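Local coordinates for cell envelope-related transcriptional attenuator domain-containing protein (Eubacterium siraeum, PDB 4OBM) that is of unknown function but carries a LytR-CpsA-Psr family domain, a family usually linked to attaching glycopolymers to the bacterial cell envelope, at residues S25-P38 with L92-L105. Sequence-based numbering, arbitrary orientation. Where two conformers were deposited one is given.
Sequences SVLMTLSADNDKTP and LSINKYIRFTKSTL
Parallel pairing within a mixed beta sheet joins Leu27, Thr29 and Ser31 to Lys96, Ile98 and Phe100. Leu27 and Thr29 each use both backbone polar groups: Leu27 N donates to Lys96 O (2.9 Å) and Leu27 O accepts from Ile98 N, while Thr29 N reaches Ile98 O and Thr29 O takes Phe100 N at 2.8 Å. Toward Ser25 the direct bonds give way to a water that donates to Ser25 O and accepts from Asn95 N.

On one face, Ile98 CG2 lies over one side of the Phe100 ring, offset toward its rim, and Leu105 CD1 sits 3.9 Å above the centre of the opposite side; Leu30 CD1 meets Leu105 CD2 at 3.8 Å. Strands 40-47 and 52-58 and helix 70-90 separate these parallel neighbours in the chain, and the helix covers the other face. There Arg99, with CG anti to the backbone N (chi1 173°) and a bend at chi3, passes Thr29 OG1 and lays its guanidinium against Pro38, whose CD stands 3.7 Å above the plane. Glu79 of the helix salt-bridges Arg99 NE and hydrogen-bonds Thr29 OG1, and a water in the guanidinium plane connects Arg99 NH1 to Lys36 O. Beyond the strand, Thr101, N-cap of helix 102-112, forms a capping box with Thr104: Thr104 N donates to Thr101 OG1 (3.1 Å) and Thr101 N to Thr104 OG1 (3.0 Å).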
ATOM      1  N   SER A  25      -3.422   9.728   1.662  1.00 29.75           N
ATOM      2  CA  SER A  25      -2.707   8.769   0.834  1.00 27.84           C
ATOM      3  C   SER A  25      -1.242   8.746   1.224  1.00 30.07           C
ATOM      4  O   SER A  25      -0.695   9.767   1.650  1.00 27.61           O
ATOM      5  CB  SER A  25      -2.867   9.074  -0.647  1.00 31.13           C
ATOM      6  OG  SER A  25      -4.119   8.616  -1.127  1.00 38.28           O
ATOM      7  N   VAL A  26      -0.637   7.548   1.142  1.00 27.60           N
ATOM      8  CA  VAL A  26       0.769   7.258   1.442  1.00 26.42           C
ATOM      9  C   VAL A  26       1.305   6.359   0.351  1.00 31.45           C
ATOM     10  O   VAL A  26       0.710   5.312   0.053  1.00 33.37           O
ATOM     11  CB  VAL A  26       0.999   6.609   2.846  1.00 29.78           C
ATOM     12  CG1 VAL A  26       2.486   6.282   3.087  1.00 28.80           C
ATOM     13  CG2 VAL A  26       0.442   7.475   3.980  1.00 30.05           C
ATOM     14  N   LEU A  27       2.431   6.751  -0.239  1.00 25.68           N
ATOM     15  CA  LEU A  27       3.112   5.915  -1.203  1.00 23.99           C
ATOM     16  C   LEU A  27       4.042   5.002  -0.438  1.00 24.82           C
ATOM     17  O   LEU A  27       4.890   5.478   0.298  1.00 23.13           O
ATOM     18  CB  LEU A  27       3.881   6.731  -2.255  1.00 24.23           C
ATOM     19  CG  LEU A  27       4.805   5.920  -3.175  1.00 27.62           C
ATOM     20  CD1 LEU A  27       4.009   5.028  -4.108  1.00 26.37           C
ATOM     21  CD2 LEU A  27       5.727   6.839  -3.949  1.00 30.99           C
HETATM   22  N   MSE A  28       3.879   3.683  -0.605  1.00 20.04           N
HETATM   23  CA  MSE A  28       4.736   2.724   0.070  1.00 17.76           C
HETATM   24  C   MSE A  28       5.552   2.005  -0.949  1.00 25.34           C
HETATM   25  O   MSE A  28       5.039   1.645  -2.013  1.00 25.68           O
HETATM   26  CB  MSE A  28       3.918   1.777   0.923  1.00 18.10           C
HETATM   27  CG  MSE A  28       3.307   2.498   2.122  1.00 22.71           C
HETATM   28 SE   MSE A  28       2.204   1.403   3.203  0.75 26.93          SE
HETATM   29  CE  MSE A  28       1.186   0.322   1.874  1.00 24.05           C
ATOM     30  N   THR A  29       6.863   1.884  -0.667  1.00 23.08           N
ATOM     31  CA  THR A  29       7.812   1.270  -1.591  1.00 22.71           C
ATOM     32  C   THR A  29       8.705   0.291  -0.826  1.00 25.53           C
ATOM     33  O   THR A  29       8.862   0.414   0.386  1.00 24.69           O
ATOM     34  CB  THR A  29       8.641   2.346  -2.353  1.00 25.75           C
ATOM     35  OG1 THR A  29       9.683   2.856  -1.522  1.00 20.79           O
ATOM     36  CG2 THR A  29       7.792   3.495  -2.902  1.00 24.50           C
ATOM     37  N   LEU A  30       9.287  -0.665  -1.537  1.00 20.47           N
ATOM     38  CA  LEU A  30      10.141  -1.654  -0.919  1.00 20.38           C
ATOM     39  C   LEU A  30      11.404  -1.849  -1.733  1.00 24.41           C
ATOM     40  O   LEU A  30      11.343  -2.036  -2.947  1.00 22.69           O
ATOM     41  CB  LEU A  30       9.381  -2.993  -0.756  1.00 20.42           C
ATOM     42  CG  LEU A  30      10.202  -4.220  -0.326  1.00 24.18           C
ATOM     43  CD1 LEU A  30      10.736  -4.072   1.114  1.00 24.68           C
ATOM     44  CD2 LEU A  30       9.421  -5.484  -0.508  1.00 20.14           C
ATOM     45  N   SER A  31      12.538  -1.812  -1.018  1.00 22.19           N
ATOM     46  CA  SER A  31      13.880  -2.015  -1.546  0.50 21.97           C
ATOM     47  C   SER A  31      14.495  -3.205  -0.834  1.00 26.88           C
ATOM     48  O   SER A  31      14.031  -3.553   0.236  1.00 26.58           O
ATOM     49  CB  SER A  31      14.719  -0.757  -1.333  0.50 24.42           C
ATOM     50  OG  SER A  31      16.049  -0.924  -1.792  0.50 30.23           O
ATOM     51  N   ALA A  32      15.546  -3.822  -1.406  1.00 25.40           N
ATOM     52  CA  ALA A  32      16.188  -4.954  -0.745  1.00 25.73           C
ATOM     53  C   ALA A  32      16.916  -4.457   0.518  1.00 32.09           C
ATOM     54  O   ALA A  32      16.901  -5.123   1.554  1.00 32.85           O
ATOM     55  CB  ALA A  32      17.159  -5.635  -1.704  1.00 26.68           C
ATOM     56  N   ASP A  33      17.487  -3.242   0.433  1.00 29.01           N
ATOM     57  CA  ASP A  33      18.266  -2.570   1.471  1.00 29.00           C
ATOM     58  C   ASP A  33      18.344  -1.056   1.179  1.00 36.02           C
ATOM     59  O   ASP A  33      17.815  -0.616   0.158  1.00 38.22           O
ATOM     60  CB  ASP A  33      19.680  -3.199   1.543  1.00 30.79           C
ATOM     61  CG  ASP A  33      20.428  -3.246   0.221  1.00 36.71           C
ATOM     62  OD1 ASP A  33      20.414  -2.229  -0.513  1.00 35.74           O
ATOM     63  OD2 ASP A  33      21.064  -4.282  -0.060  1.00 46.22           O
ATOM     64  N   ASN A  34      19.038  -0.270   2.032  1.00 32.78           N
ATOM     65  CA  ASN A  34      19.152   1.200   1.915  1.00 32.62           C
ATOM     66  C   ASN A  34      20.007   1.716   0.708  1.00 37.62           C
ATOM     67  O   ASN A  34      20.009   2.919   0.422  1.00 37.39           O
ATOM     68  CB  ASN A  34      19.717   1.782   3.201  1.00 30.48           C
ATOM     69  CG  ASN A  34      18.810   1.668   4.404  1.00 42.02           C
ATOM     70  OD1 ASN A  34      19.237   1.241   5.480  1.00 28.23           O
ATOM     71  ND2 ASN A  34      17.563   2.123   4.283  1.00 34.33           N
ATOM     72  N   ASP A  35      20.715   0.833   0.017  1.00 34.01           N
ATOM     73  CA  ASP A  35      21.530   1.238  -1.119  1.00 34.08           C
ATOM     74  C   ASP A  35      20.782   1.136  -2.443  1.00 36.90           C
ATOM     75  O   ASP A  35      21.041   1.930  -3.346  1.00 38.59           O
ATOM     76  CB  ASP A  35      22.800   0.385  -1.185  1.00 36.56           C
ATOM     77  CG  ASP A  35      23.667   0.458   0.062  1.00 42.11           C
ATOM     78  OD1 ASP A  35      23.830   1.581   0.615  1.00 37.53           O
ATOM     79  OD2 ASP A  35      24.246  -0.584   0.436  1.00 50.36           O
ATOM     80  N   LYS A  36      19.857   0.175  -2.555  1.00 31.07           N
ATOM     81  CA  LYS A  36      19.130  -0.131  -3.782  1.00 29.55           C
ATOM     82  C   LYS A  36      17.845   0.665  -3.969  1.00 32.82           C
ATOM     83  O   LYS A  36      17.212   1.107  -3.012  1.00 32.06           O
ATOM     84  CB  LYS A  36      18.802  -1.633  -3.858  1.00 30.23           C
ATOM     85  CG  LYS A  36      20.005  -2.483  -4.193  1.00 31.18           C
ATOM     86  CD  LYS A  36      19.939  -3.839  -3.541  1.00 40.74           C
ATOM     87  CE  LYS A  36      21.250  -4.583  -3.646  1.00 54.12           C
ATOM     88  NZ  LYS A  36      22.380  -3.904  -2.924  1.00 56.50           N
ATOM     89  N   THR A  37      17.474   0.826  -5.243  1.00 28.73           N
ATOM     90  CA  THR A  37      16.259   1.474  -5.706  1.00 27.43           C
ATOM     91  C   THR A  37      15.088   0.583  -5.389  1.00 28.94           C
ATOM     92  O   THR A  37      15.189  -0.625  -5.636  1.00 28.87           O
ATOM     93  CB  THR A  37      16.353   1.691  -7.234  1.00 32.77           C
ATOM     94  OG1 THR A  37      17.683   2.065  -7.591  1.00 37.56           O
ATOM     95  CG2 THR A  37      15.328   2.685  -7.758  1.00 28.41           C
ATOM     96  N   PRO A  38      13.948   1.118  -4.896  1.00 25.63           N
ATOM     97  CA  PRO A  38      12.786   0.246  -4.641  1.00 24.14           C
ATOM     98  C   PRO A  38      12.317  -0.534  -5.886  1.00 25.16           C
ATOM     99  O   PRO A  38      12.371  -0.017  -7.015  1.00 20.88           O
ATOM    100  CB  PRO A  38      11.706   1.225  -4.171  1.00 25.34           C
ATOM    101  CG  PRO A  38      12.444   2.370  -3.637  1.00 30.11           C
ATOM    102  CD  PRO A  38      13.653   2.515  -4.513  1.00 26.78           C
ATOM    103  N   LEU A  92      -5.570  12.196  -6.468  1.00 28.44           N
ATOM    104  CA  LEU A  92      -5.183  12.045  -5.074  1.00 27.22           C
ATOM    105  C   LEU A  92      -4.212  13.127  -4.696  1.00 32.74           C
ATOM    106  O   LEU A  92      -3.591  13.727  -5.578  1.00 33.32           O
ATOM    107  CB  LEU A  92      -4.528  10.666  -4.820  1.00 26.12           C
ATOM    108  CG  LEU A  92      -5.394   9.397  -4.926  1.00 30.36           C
ATOM    109  CD1 LEU A  92      -4.525   8.159  -4.843  1.00 30.08           C
ATOM    110  CD2 LEU A  92      -6.462   9.354  -3.840  1.00 32.30           C
ATOM    111  N   SER A  93      -4.047  13.349  -3.381  1.00 29.10           N
ATOM    112  CA  SER A  93      -3.117  14.306  -2.792  1.00 28.39           C
ATOM    113  C   SER A  93      -2.060  13.508  -1.989  1.00 32.22           C
ATOM    114  O   SER A  93      -2.151  13.423  -0.762  1.00 32.53           O
ATOM    115  CB  SER A  93      -3.888  15.298  -1.921  1.00 31.16           C
ATOM    116  OG  SER A  93      -3.028  16.166  -1.205  1.00 39.57           O
ATOM    117  N   ILE A  94      -1.094  12.875  -2.699  1.00 28.37           N
ATOM    118  CA  ILE A  94      -0.039  12.012  -2.114  1.00 26.53           C
ATOM    119  C   ILE A  94       1.243  12.810  -1.896  1.00 33.08           C
ATOM    120  O   ILE A  94       1.895  13.198  -2.861  1.00 35.82           O
ATOM    121  CB  ILE A  94       0.242  10.740  -2.994  1.00 27.91           C
ATOM    122  CG1 ILE A  94      -1.059  10.146  -3.596  1.00 28.43           C
ATOM    123  CG2 ILE A  94       1.050   9.676  -2.217  1.00 25.67           C
ATOM    124  CD1 ILE A  94      -0.894   9.350  -4.872  1.00 26.02           C
ATOM    125  N   ASN A  95       1.606  13.051  -0.636  1.00 29.84           N
ATOM    126  CA  ASN A  95       2.812  13.803  -0.270  1.00 29.10           C
ATOM    127  C   ASN A  95       3.731  12.939   0.592  1.00 31.59           C
ATOM    128  O   ASN A  95       4.951  13.122   0.578  1.00 30.27           O
ATOM    129  CB  ASN A  95       2.448  15.094   0.505  1.00 30.34           C
ATOM    130  CG  ASN A  95       1.287  15.907  -0.040  1.00 66.40           C
ATOM    131  OD1 ASN A  95       0.333  16.225   0.681  1.00 56.29           O
ATOM    132  ND2 ASN A  95       1.356  16.309  -1.308  1.00 67.21           N
ATOM    133  N   LYS A  96       3.129  12.022   1.382  1.00 26.93           N
ATOM    134  CA  LYS A  96       3.861  11.175   2.308  1.00 24.98           C
ATOM    135  C   LYS A  96       4.171   9.816   1.730  1.00 25.78           C
ATOM    136  O   LYS A  96       3.432   9.268   0.897  1.00 22.48           O
ATOM    137  CB  LYS A  96       3.130  11.036   3.653  1.00 27.36           C
ATOM    138  CG  LYS A  96       2.937  12.349   4.427  1.00 26.99           C
ATOM    139  CD  LYS A  96       4.227  13.183   4.583  1.00 27.96           C
ATOM    140  CE  LYS A  96       3.949  14.475   5.312  1.00 32.37           C
ATOM    141  NZ  LYS A  96       5.196  15.149   5.732  1.00 39.92           N
ATOM    142  N   TYR A  97       5.322   9.297   2.139  1.00 22.76           N
ATOM    143  CA  TYR A  97       5.777   7.997   1.663  1.00 22.34           C
ATOM    144  C   TYR A  97       6.518   7.245   2.747  1.00 24.63           C
ATOM    145  O   TYR A  97       7.016   7.867   3.687  1.00 23.57           O
ATOM    146  CB  TYR A  97       6.693   8.166   0.428  1.00 24.03           C
ATOM    147  CG  TYR A  97       7.963   8.942   0.699  1.00 26.67           C
ATOM    148  CD1 TYR A  97       9.095   8.313   1.219  1.00 27.28           C
ATOM    149  CD2 TYR A  97       8.053  10.295   0.388  1.00 28.36           C
ATOM    150  CE1 TYR A  97      10.251   9.032   1.508  1.00 26.85           C
ATOM    151  CE2 TYR A  97       9.216  11.016   0.636  1.00 30.40           C
ATOM    152  CZ  TYR A  97      10.318  10.378   1.186  1.00 39.12           C
ATOM    153  OH  TYR A  97      11.458  11.105   1.429  1.00 42.32           O
ATOM    154  N   ILE A  98       6.645   5.915   2.576  1.00 20.85           N
ATOM    155  CA  ILE A  98       7.464   5.043   3.420  1.00 20.98           C
ATOM    156  C   ILE A  98       8.290   4.144   2.499  1.00 24.35           C
ATOM    157  O   ILE A  98       7.716   3.378   1.731  1.00 24.61           O
ATOM    158  CB  ILE A  98       6.687   4.176   4.478  1.00 23.72           C
ATOM    159  CG1 ILE A  98       5.719   5.011   5.354  1.00 23.58           C
ATOM    160  CG2 ILE A  98       7.688   3.356   5.354  1.00 23.32           C
ATOM    161  CD1 ILE A  98       4.672   4.171   6.050  1.00 27.22           C
ATOM    162  N   ARG A  99       9.611   4.214   2.573  1.00 19.95           N
ATOM    163  CA  ARG A  99      10.420   3.272   1.808  1.00 18.95           C
ATOM    164  C   ARG A  99      10.910   2.229   2.774  1.00 22.59           C
ATOM    165  O   ARG A  99      11.706   2.533   3.669  1.00 19.74           O
ATOM    166  CB  ARG A  99      11.591   3.925   1.043  1.00 17.98           C
ATOM    167  CG  ARG A  99      12.510   2.866   0.404  1.00 26.72           C
ATOM    168  CD  ARG A  99      13.833   3.434  -0.059  1.00 30.06           C
ATOM    169  NE  ARG A  99      13.602   4.439  -1.084  1.00 29.75           N
ATOM    170  CZ  ARG A  99      14.535   4.973  -1.852  1.00 37.76           C
ATOM    171  NH1 ARG A  99      15.805   4.591  -1.732  1.00 17.78           N
ATOM    172  NH2 ARG A  99      14.212   5.888  -2.749  1.00 20.32           N
ATOM    173  N   PHE A 100      10.394   1.009   2.619  1.00 21.16           N
ATOM    174  CA  PHE A 100      10.790  -0.125   3.439  1.00 21.24           C
ATOM    175  C   PHE A 100      12.004  -0.775   2.844  1.00 24.31           C
ATOM    176  O   PHE A 100      12.269  -0.595   1.662  1.00 22.43           O
ATOM    177  CB  PHE A 100       9.650  -1.167   3.511  1.00 22.79           C
ATOM    178  CG  PHE A 100       8.447  -0.746   4.313  1.00 24.84           C
ATOM    179  CD1 PHE A 100       8.450  -0.836   5.702  1.00 27.06           C
ATOM    180  CD2 PHE A 100       7.292  -0.293   3.679  1.00 25.97           C
ATOM    181  CE1 PHE A 100       7.340  -0.435   6.445  1.00 27.90           C
ATOM    182  CE2 PHE A 100       6.178   0.099   4.424  1.00 28.82           C
ATOM    183  CZ  PHE A 100       6.208   0.021   5.800  1.00 26.90           C
ATOM    184  N   THR A 101      12.721  -1.562   3.650  1.00 21.83           N
ATOM    185  CA  THR A 101      13.799  -2.421   3.174  1.00 22.07           C
ATOM    186  C   THR A 101      13.380  -3.855   3.507  1.00 26.22           C
ATOM    187  O   THR A 101      12.370  -4.046   4.208  1.00 23.18           O
ATOM    188  CB  THR A 101      15.140  -2.050   3.790  1.00 27.75           C
ATOM    189  OG1 THR A 101      15.053  -2.342   5.185  1.00 27.69           O
ATOM    190  CG2 THR A 101      15.552  -0.577   3.514  1.00 23.77           C
ATOM    191  N   LYS A 102      14.167  -4.867   3.084  1.00 25.34           N
ATOM    192  CA  LYS A 102      13.818  -6.246   3.453  1.00 26.03           C
ATOM    193  C   LYS A 102      13.710  -6.345   4.975  1.00 28.78           C
ATOM    194  O   LYS A 102      12.748  -6.908   5.498  1.00 27.71           O
ATOM    195  CB  LYS A 102      14.842  -7.261   2.900  1.00 29.41           C
ATOM    196  CG  LYS A 102      14.702  -8.661   3.471  1.00 25.12           C
ATOM    197  CD  LYS A 102      15.625  -9.621   2.813  1.00 28.28           C
ATOM    198  CE  LYS A 102      15.497 -11.000   3.431  1.00 33.20           C
ATOM    199  NZ  LYS A 102      16.261 -12.012   2.656  1.00 39.03           N
ATOM    200  N   SER A 103      14.679  -5.718   5.661  1.00 25.16           N
ATOM    201  CA  SER A 103      14.819  -5.687   7.108  1.00 25.60           C
ATOM    202  C   SER A 103      13.650  -4.960   7.822  1.00 28.22           C
ATOM    203  O   SER A 103      13.068  -5.531   8.746  1.00 25.43           O
ATOM    204  CB  SER A 103      16.150  -5.035   7.477  1.00 29.60           C
ATOM    205  OG  SER A 103      16.356  -5.043   8.877  1.00 40.73           O
ATOM    206  N   THR A 104      13.321  -3.714   7.414  1.00 25.26           N
ATOM    207  CA  THR A 104      12.284  -2.938   8.106  1.00 25.07           C
ATOM    208  C   THR A 104      10.862  -3.494   7.843  1.00 29.69           C
ATOM    209  O   THR A 104      10.073  -3.548   8.791  1.00 29.79           O
ATOM    210  CB  THR A 104      12.401  -1.422   7.851  1.00 26.45           C
ATOM    211  OG1 THR A 104      12.090  -1.105   6.500  1.00 25.25           O
ATOM    212  CG2 THR A 104      13.771  -0.872   8.227  1.00 21.89           C
ATOM    213  N   LEU A 105      10.555  -3.957   6.613  1.00 25.62           N
ATOM    214  CA  LEU A 105       9.249  -4.559   6.305  1.00 24.39           C
ATOM    215  C   LEU A 105       9.028  -5.883   7.098  1.00 27.71           C
ATOM    216  O   LEU A 105       7.923  -6.122   7.578  1.00 26.86           O
ATOM    217  CB  LEU A 105       9.082  -4.814   4.785  1.00 24.00           C
ATOM    218  CG  LEU A 105       7.643  -5.169   4.307  1.00 29.21           C
ATOM    219  CD1 LEU A 105       6.546  -4.280   4.989  1.00 28.86           C
ATOM    220  CD2 LEU A 105       7.522  -5.096   2.797  1.00 30.14           C
TER
HETATM  221  O   HOH W   1       0.117  12.174   1.436  1.00 27.75           O
HETATM  222  O   HOH W   2      -3.170  12.626   1.418  1.00 30.71           O
HETATM  223  O   HOH W   3      17.075   2.421  -0.500  1.00 40.32           O